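Local coordinates for STBB protein (Escherichia coli, PDB 2JD3) that probably binds the parC DNA of its plasmid as a ribbon-helix-helix dimer and links it to actin-like ParM filaments for plasmid segregation, at residues L39-N42 against A43-G47; S46-A49 against L50-L53; T76-S79 against Q80-W84. All coordinates share one frame; numbering follows the deposited sequence.

Interaction 1: L39-N42 against A43-G47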
loop_
_atom_site.group_PDB
_atom_site.type_symbol
_atom_site.label_atom_id
_atom_site.label_comp_id
_atom_site.label_asym_id
_atom_site.label_seq_id
_atom_site.Cartn_x
_atom_site.Cartn_y
_atom_site.Cartn_z
ATOM N N LEU A 39 2.159 -7.461 11.324
ATOM C CA LEU A 39 2.616 -6.360 10.488
ATOM C C LEU A 39 2.664 -6.818 9.024
ATOM O O LEU A 39 2.275 -6.079 8.120
ATOM C CB LEU A 39 3.990 -5.888 10.987
ATOM C CG LEU A 39 4.783 -4.739 10.356
ATOM C CD1 LEU A 39 5.576 -5.288 9.195
ATOM C CD2 LEU A 39 3.871 -3.591 9.940
ATOM N N PHE A 40 3.114 -8.049 8.800
ATOM C CA PHE A 40 3.194 -8.608 7.455
ATOM C C PHE A 40 1.821 -8.748 6.800
ATOM O O PHE A 40 1.656 -8.464 5.618
ATOM C CB PHE A 40 3.871 -9.980 7.492
ATOM C CG PHE A 40 5.335 -9.934 7.831
ATOM C CD1 PHE A 40 5.947 -8.741 8.219
ATOM C CD2 PHE A 40 6.104 -11.086 7.772
ATOM C CE1 PHE A 40 7.308 -8.704 8.547
ATOM C CE2 PHE A 40 7.457 -11.058 8.096
ATOM C CZ PHE A 40 8.060 -9.865 8.484
ATOM N N ARG A 41 0.835 -9.193 7.566
ATOM C CA ARG A 41 -0.511 -9.369 7.030
ATOM C C ARG A 41 -1.107 -8.034 6.581
ATOM O O ARG A 41 -1.672 -7.933 5.485
ATOM C CB ARG A 41 -1.408 -10.028 8.082
ATOM C CG ARG A 41 -2.871 -10.051 7.719
ATOM C CD ARG A 41 -3.698 -10.818 8.738
ATOM N NE ARG A 41 -5.123 -10.537 8.590
ATOM C CZ ARG A 41 -5.705 -9.404 8.983
ATOM N NH1 ARG A 41 -4.985 -8.446 9.555
ATOM N NH2 ARG A 41 -7.006 -9.217 8.797
ATOM N N ASN A 42 -0.975 -7.012 7.426
ATOM C CA ASN A 42 -1.489 -5.683 7.115
ATOM C C ASN A 42 -0.780 -5.072 5.906
ATOM O O ASN A 42 -1.417 -4.513 5.008
ATOM C CB ASN A 42 -1.331 -4.772 8.328
ATOM C CG ASN A 42 -2.412 -4.994 9.367
ATOM O OD1 ASN A 42 -2.157 -4.897 10.565
ATOM N ND2 ASN A 42 -3.631 -5.276 8.914
ATOM N N ALA A 43 0.541 -5.189 5.881
ATOM C CA ALA A 43 1.314 -4.652 4.780
ATOM C C ALA A 43 0.933 -5.376 3.496
ATOM O O ALA A 43 0.839 -4.766 2.432
ATOM C CB ALA A 43 2.789 -4.814 5.057
ATOM N N PHE A 44 0.708 -6.680 3.597
ATOM C CA PHE A 44 0.330 -7.486 2.441
ATOM C C PHE A 44 -1.077 -7.106 1.945
ATOM O O PHE A 44 -1.247 -6.722 0.785
ATOM C CB PHE A 44 0.371 -8.969 2.818
ATOM C CG PHE A 44 0.204 -9.905 1.654
ATOM C CD1 PHE A 44 1.201 -10.020 0.689
ATOM C CD2 PHE A 44 -0.932 -10.699 1.541
ATOM C CE1 PHE A 44 1.073 -10.919 -0.374
ATOM C CE2 PHE A 44 -1.074 -11.603 0.486
ATOM C CZ PHE A 44 -0.067 -11.713 -0.474
ATOM N N ILE A 45 -2.074 -7.204 2.829
ATOM C CA ILE A 45 -3.455 -6.881 2.471
ATOM C C ILE A 45 -3.606 -5.486 1.855
ATOM O O ILE A 45 -4.242 -5.327 0.810
ATOM C CB ILE A 45 -4.412 -7.010 3.690
ATOM C CG1 ILE A 45 -4.492 -8.473 4.135
ATOM C CG2 ILE A 45 -5.805 -6.521 3.313
ATOM C CD1 ILE A 45 -5.370 -8.732 5.343
ATOM N N SER A 46 -3.017 -4.477 2.491
ATOM C CA SER A 46 -3.112 -3.126 1.958
ATOM C C SER A 46 -2.345 -3.012 0.640
ATOM O O SER A 46 -2.697 -2.208 -0.226
ATOM C CB SER A 46 -2.583 -2.119 2.978
ATOM O OG SER A 46 -1.298 -2.502 3.394
ATOM N N GLY A 47 -1.298 -3.816 0.493
ATOM C CA GLY A 47 -0.531 -3.805 -0.741
ATOM C C GLY A 47 -1.430 -4.302 -1.862
ATOM O O GLY A 47 -1.495 -3.726 -2.943
#

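Interaction 2: S46-A49 against L50-L53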
loop_
_atom_site.group_PDB
_atom_site.type_symbol
_atom_site.label_atom_id
_atom_site.label_comp_id
_atom_site.label_asym_id
_atom_site.label_seq_id
_atom_site.Cartn_x
_atom_site.Cartn_y
_atom_site.Cartn_z
ATOM N N SER A 46 -3.017 -4.477 2.491
ATOM C CA SER A 46 -3.112 -3.126 1.958
ATOM C C SER A 46 -2.345 -3.012 0.640
ATOM O O SER A 46 -2.697 -2.208 -0.226
ATOM C CB SER A 46 -2.583 -2.119 2.978
ATOM O OG SER A 46 -1.298 -2.502 3.394
ATOM N N GLY A 47 -1.298 -3.816 0.493
ATOM C CA GLY A 47 -0.531 -3.805 -0.741
ATOM C C GLY A 47 -1.430 -4.302 -1.862
ATOM O O GLY A 47 -1.495 -3.726 -2.943
ATOM N N MET A 48 -2.141 -5.386 -1.590
ATOM C CA MET A 48 -3.058 -5.947 -2.558
ATOM C C MET A 48 -4.260 -5.024 -2.729
ATOM O O MET A 48 -4.908 -5.045 -3.768
ATOM C CB MET A 48 -3.550 -7.322 -2.099
ATOM C CG MET A 48 -2.510 -8.403 -2.118
ATOM S SD MET A 48 -1.861 -8.562 -3.771
ATOM C CE MET A 48 -3.343 -8.944 -4.740
ATOM N N ALA A 49 -4.584 -4.235 -1.707
ATOM C CA ALA A 49 -5.727 -3.330 -1.825
ATOM C C ALA A 49 -5.371 -2.325 -2.928
ATOM O O ALA A 49 -6.190 -2.009 -3.802
ATOM C CB ALA A 49 -5.994 -2.610 -0.488
ATOM N N LEU A 50 -4.132 -1.841 -2.875
ATOM C CA LEU A 50 -3.622 -0.915 -3.868
ATOM C C LEU A 50 -3.688 -1.582 -5.248
ATOM O O LEU A 50 -4.075 -0.948 -6.220
ATOM C CB LEU A 50 -2.183 -0.534 -3.517
ATOM C CG LEU A 50 -1.935 0.867 -2.945
ATOM C CD1 LEU A 50 -3.103 1.303 -2.087
ATOM C CD2 LEU A 50 -0.634 0.875 -2.145
ATOM N N HIS A 51 -3.324 -2.861 -5.320
ATOM C CA HIS A 51 -3.358 -3.619 -6.573
ATOM C C HIS A 51 -4.742 -3.600 -7.219
ATOM O O HIS A 51 -4.866 -3.483 -8.441
ATOM C CB HIS A 51 -2.957 -5.084 -6.334
ATOM C CG HIS A 51 -3.250 -5.991 -7.494
ATOM N ND1 HIS A 51 -2.478 -6.017 -8.639
ATOM C CD2 HIS A 51 -4.255 -6.877 -7.703
ATOM C CE1 HIS A 51 -2.994 -6.878 -9.500
ATOM N NE2 HIS A 51 -4.073 -7.413 -8.957
ATOM N N GLN A 52 -5.775 -3.730 -6.390
ATOM C CA GLN A 52 -7.159 -3.755 -6.862
ATOM C C GLN A 52 -7.604 -2.405 -7.413
ATOM O O GLN A 52 -8.507 -2.330 -8.246
ATOM C CB GLN A 52 -8.096 -4.185 -5.727
ATOM C CG GLN A 52 -7.637 -5.436 -4.990
ATOM C CD GLN A 52 -8.584 -5.852 -3.875
ATOM O OE1 GLN A 52 -8.197 -6.581 -2.951
ATOM N NE2 GLN A 52 -9.835 -5.399 -3.955
ATOM N N LEU A 53 -6.969 -1.342 -6.941
ATOM C CA LEU A 53 -7.288 0.001 -7.389
ATOM C C LEU A 53 -6.762 0.161 -8.808
ATOM O O LEU A 53 -7.370 0.819 -9.649
ATOM C CB LEU A 53 -6.618 1.010 -6.467
ATOM C CG LEU A 53 -7.522 1.932 -5.660
ATOM C CD1 LEU A 53 -8.755 1.187 -5.183
ATOM C CD2 LEU A 53 -6.722 2.490 -4.493
#

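Interaction 3: T76-S79 against Q80-W84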
loop_
_atom_site.group_PDB
_atom_site.type_symbol
_atom_site.label_atom_id
_atom_site.label_comp_id
_atom_site.label_asym_id
_atom_site.label_seq_id
_atom_site.Cartn_x
_atom_site.Cartn_y
_atom_site.Cartn_z
ATOM N N THR A 76 0.122 11.270 -5.641
ATOM C CA THR A 76 0.460 11.517 -7.035
ATOM C C THR A 76 0.330 10.257 -7.887
ATOM O O THR A 76 -0.418 10.234 -8.868
ATOM C CB THR A 76 1.878 12.059 -7.148
ATOM O OG1 THR A 76 1.953 13.308 -6.447
ATOM C CG2 THR A 76 2.256 12.257 -8.608
ATOM N N LEU A 77 1.059 9.209 -7.522
ATOM C CA LEU A 77 0.975 7.956 -8.259
ATOM C C LEU A 77 -0.491 7.524 -8.325
ATOM O O LEU A 77 -0.956 6.972 -9.320
ATOM C CB LEU A 77 1.807 6.892 -7.553
ATOM C CG LEU A 77 3.259 6.722 -7.994
ATOM C CD1 LEU A 77 3.819 8.006 -8.551
ATOM C CD2 LEU A 77 4.072 6.252 -6.816
ATOM N N LEU A 78 -1.218 7.800 -7.252
ATOM C CA LEU A 78 -2.623 7.449 -7.162
ATOM C C LEU A 78 -3.470 8.115 -8.241
ATOM O O LEU A 78 -4.344 7.487 -8.843
ATOM C CB LEU A 78 -3.150 7.861 -5.797
ATOM C CG LEU A 78 -3.653 6.734 -4.920
ATOM C CD1 LEU A 78 -4.105 7.332 -3.609
ATOM C CD2 LEU A 78 -4.789 5.989 -5.605
ATOM N N SER A 79 -3.224 9.401 -8.472
ATOM C CA SER A 79 -4.006 10.129 -9.459
ATOM C C SER A 79 -3.552 9.816 -10.873
ATOM O O SER A 79 -4.377 9.691 -11.781
ATOM C CB SER A 79 -3.926 11.631 -9.196
ATOM O OG SER A 79 -2.589 12.055 -9.229
ATOM N N GLN A 80 -2.242 9.685 -11.059
ATOM C CA GLN A 80 -1.697 9.374 -12.374
ATOM C C GLN A 80 -2.127 7.981 -12.785
ATOM O O GLN A 80 -2.014 7.602 -13.935
ATOM C CB GLN A 80 -0.168 9.427 -12.347
ATOM C CG GLN A 80 0.409 10.825 -12.380
ATOM C CD GLN A 80 0.130 11.532 -13.694
ATOM O OE1 GLN A 80 0.424 12.718 -13.848
ATOM N NE2 GLN A 80 -0.439 10.804 -14.656
ATOM N N THR A 81 -2.665 7.237 -11.840
ATOM C CA THR A 81 -3.028 5.863 -12.093
ATOM C C THR A 81 -4.500 5.534 -11.853
ATOM O O THR A 81 -4.960 4.449 -12.182
ATOM C CB THR A 81 -2.158 4.989 -11.192
ATOM O OG1 THR A 81 -1.904 3.741 -11.828
ATOM C CG2 THR A 81 -2.845 4.755 -9.865
ATOM N N THR A 82 -5.239 6.475 -11.288
ATOM C CA THR A 82 -6.640 6.253 -10.960
ATOM C C THR A 82 -7.546 7.345 -11.497
ATOM O O THR A 82 -8.710 7.103 -11.816
ATOM C CB THR A 82 -6.796 6.173 -9.432
ATOM O OG1 THR A 82 -6.757 4.804 -9.026
ATOM C CG2 THR A 82 -8.083 6.811 -8.979
ATOM N N GLY A 83 -6.999 8.551 -11.583
ATOM C CA GLY A 83 -7.760 9.678 -12.067
ATOM C C GLY A 83 -8.155 10.569 -10.913
ATOM O O GLY A 83 -8.755 11.620 -11.121
ATOM N N TRP A 84 -7.809 10.157 -9.695
ATOM C CA TRP A 84 -8.152 10.925 -8.504
ATOM C C TRP A 84 -7.601 12.347 -8.534
ATOM O O TRP A 84 -6.450 12.579 -8.892
ATOM C CB TRP A 84 -7.643 10.227 -7.239
ATOM C CG TRP A 84 -8.137 10.885 -5.980
ATOM C CD1 TRP A 84 -9.313 10.635 -5.333
ATOM C CD2 TRP A 84 -7.528 11.984 -5.288
ATOM N NE1 TRP A 84 -9.477 11.515 -4.287
ATOM C CE2 TRP A 84 -8.397 12.353 -4.240
ATOM C CE3 TRP A 84 -6.336 12.696 -5.457
ATOM C CZ2 TRP A 84 -8.112 13.401 -3.367
ATOM C CZ3 TRP A 84 -6.053 13.744 -4.583
ATOM C CH2 TRP A 84 -6.939 14.084 -3.553
#

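Interaction 1: L39-N42 against A43-G47
Arg-41 and Ile-45 lie side by side, one turn apart on helix 33-53, and point the same way. From CB the arginine swings CG anti to the backbone N (chi1 170°) and then runs extended as far as NE, which carries it alongside its neighbour. CG meets Ile-45 CD1 at 3.7 Å, the first touch of aliphatic chain on methyl. Farther out NE and CZ come equally near to that methyl, and at the tip NH2 lies 3.9 Å from Ile-45 CD1. The methyl therefore sits over one face of the guanidinium, offset toward its rim. The polar end is used across the dimer, since NH2 forms a salt bridge with Asp-21 of the second subunit. This is the second helix of the ribbon-helix-helix fold, and its aromatic residues belong to the dimer interface: Phe-40 meets Phe-44 of the second subunit edge-to-face, and Phe-44 meets Phe-40 of that subunit in the same way. Aromatic residues four apart suit that interface because both lie on the same side of the helix. Along the backbone, Ile-45 N gives Arg-41 O a nearly straight bond (2.8 Å, 173°), and Ala-43 N bonds Leu-39 O at 3.0 Å. Ala-43 is buried, and its CB lies 3.4 Å from Leu-39 O, a place that suits a lone methyl. Ser-46 makes double use of Asn-42 O: its N bonds it at 3.0 Å and its OG at 2.6 Å, the hydroxyl turned back by chi1 of 53°, which satisfies a buried polar group within the helix itself.

Interaction 2: S46-A49 against L50-L53
Ser-46 O accepts from Leu-50 N at 3.0 Å. The leucine side chain goes on to helix 56-64 of its own chain, where Leu-57 and Leu-61 receive it, a fitting use of a buried branched hydrocarbon. Next in sequence, Gly-47 O accepts from His-51 N at 3.1 Å. Met-48 supplies the main side-chain contact. Bent at both chi2 and chi3 (-58° and -59°), its chain curls until the terminal methyl CE lies 3.7 Å from His-51 CD2 and 4.0 Å from His-51 CG. The two side chains run side by side, and the methyl approaches the imidazole obliquely. The sulfur stands back, with Met-48 SD 5.3 Å from the ring centroid and well off the normal. A flexible thioether suits this place, for it can follow the ring on one flank. Met-48 O also takes the bond from Gln-52 N at 3.1 Å, while the amide nitrogen NE2 of that glutamine bonds Gln-23 of the second subunit. Ala-49, small enough to let Phe-69 of the second subunit pack close, offers its O to Leu-53 N in a weak, bent bond (135°). Gln-52 N also bonds Ala-49 O weakly, so this oxygen has both an i+3 and an i+4 donor. Such loosening of the i to i+4 pattern marks the last turn of the long second helix of a ribbon-helix-helix dimer.

Interaction 3: T76-S79 against Q80-W84
The last turn of helix 71-82 joins Thr-76 to Gln-80 and Ser-79 to Gly-83, where the chain leaves the helix through a glycine. Thr-76 O accepts a firm bond from Gln-80 N, 2.9 Å long and 173° at the hydrogen, with the donor nearly in line with the carbonyl. A second donor reaches the same oxygen from a different direction: Ser-79 OG lies 2.9 Å from Thr-76 O, at a C=O...O angle of only 123°. The hydroxyl gets there because its first torsion sets it between the backbone N and the carbonyl carbon, turned back over the preceding turn. Serine suits such a position, its short arm bonding to the helix that carries it. Gln-80 CG, anti to the carbonyl carbon, lies 3.7 Å from Thr-76 O; the bend at chi2 then takes the amide outward at the exposed surface.

On the side facing the second subunit Leu-78 and Thr-82 run side by side, with Leu-78 CD2 4.1 Å from Thr-82 OG1, and both pack on Ala-71 of that subunit. Thr-81 turns instead to Arg-56 and Leu-57 of its own chain, its OG1 making a weak bond to Asp-54. Beyond the turn, the indole NE1 of Trp-84 bonds Asp-72 of the second subunit, so this end of the helix also serves the dimer.

Ser-79 O receives Gly-83 N at 2.9 Å and, more weakly, Thr-82 N. Gly-83 has positive phi (105°), a backbone shape that glycine adopts readily because it has no CB to meet the preceding carbonyl. A positive-phi glycine just after the last helical residue, its N-H still bonded back to the final turn, is a familiar C-terminal helix stop.

In the fold
Interactions 1 and 2 are successive pieces of helix 33-53, sharing Ser-46 and Gly-47, with centres about 10 Å apart. Interaction 3 lies on helix 71-82, later in the chain. It meets interaction 2 where the long helix ends: Leu-53 CD2 packs 4.1 Å from Leu-78 CD2. Their centres are about 13 Å apart. Interaction 1, by contrast, has its centre about 21 Å from that of interaction 3, on the opposite side of the chain's centre, and their nearest atoms are about 10 Å apart. All three touch the second subunit, so the dimer interface extends from the ribbon-helix-helix core to helix 71-82.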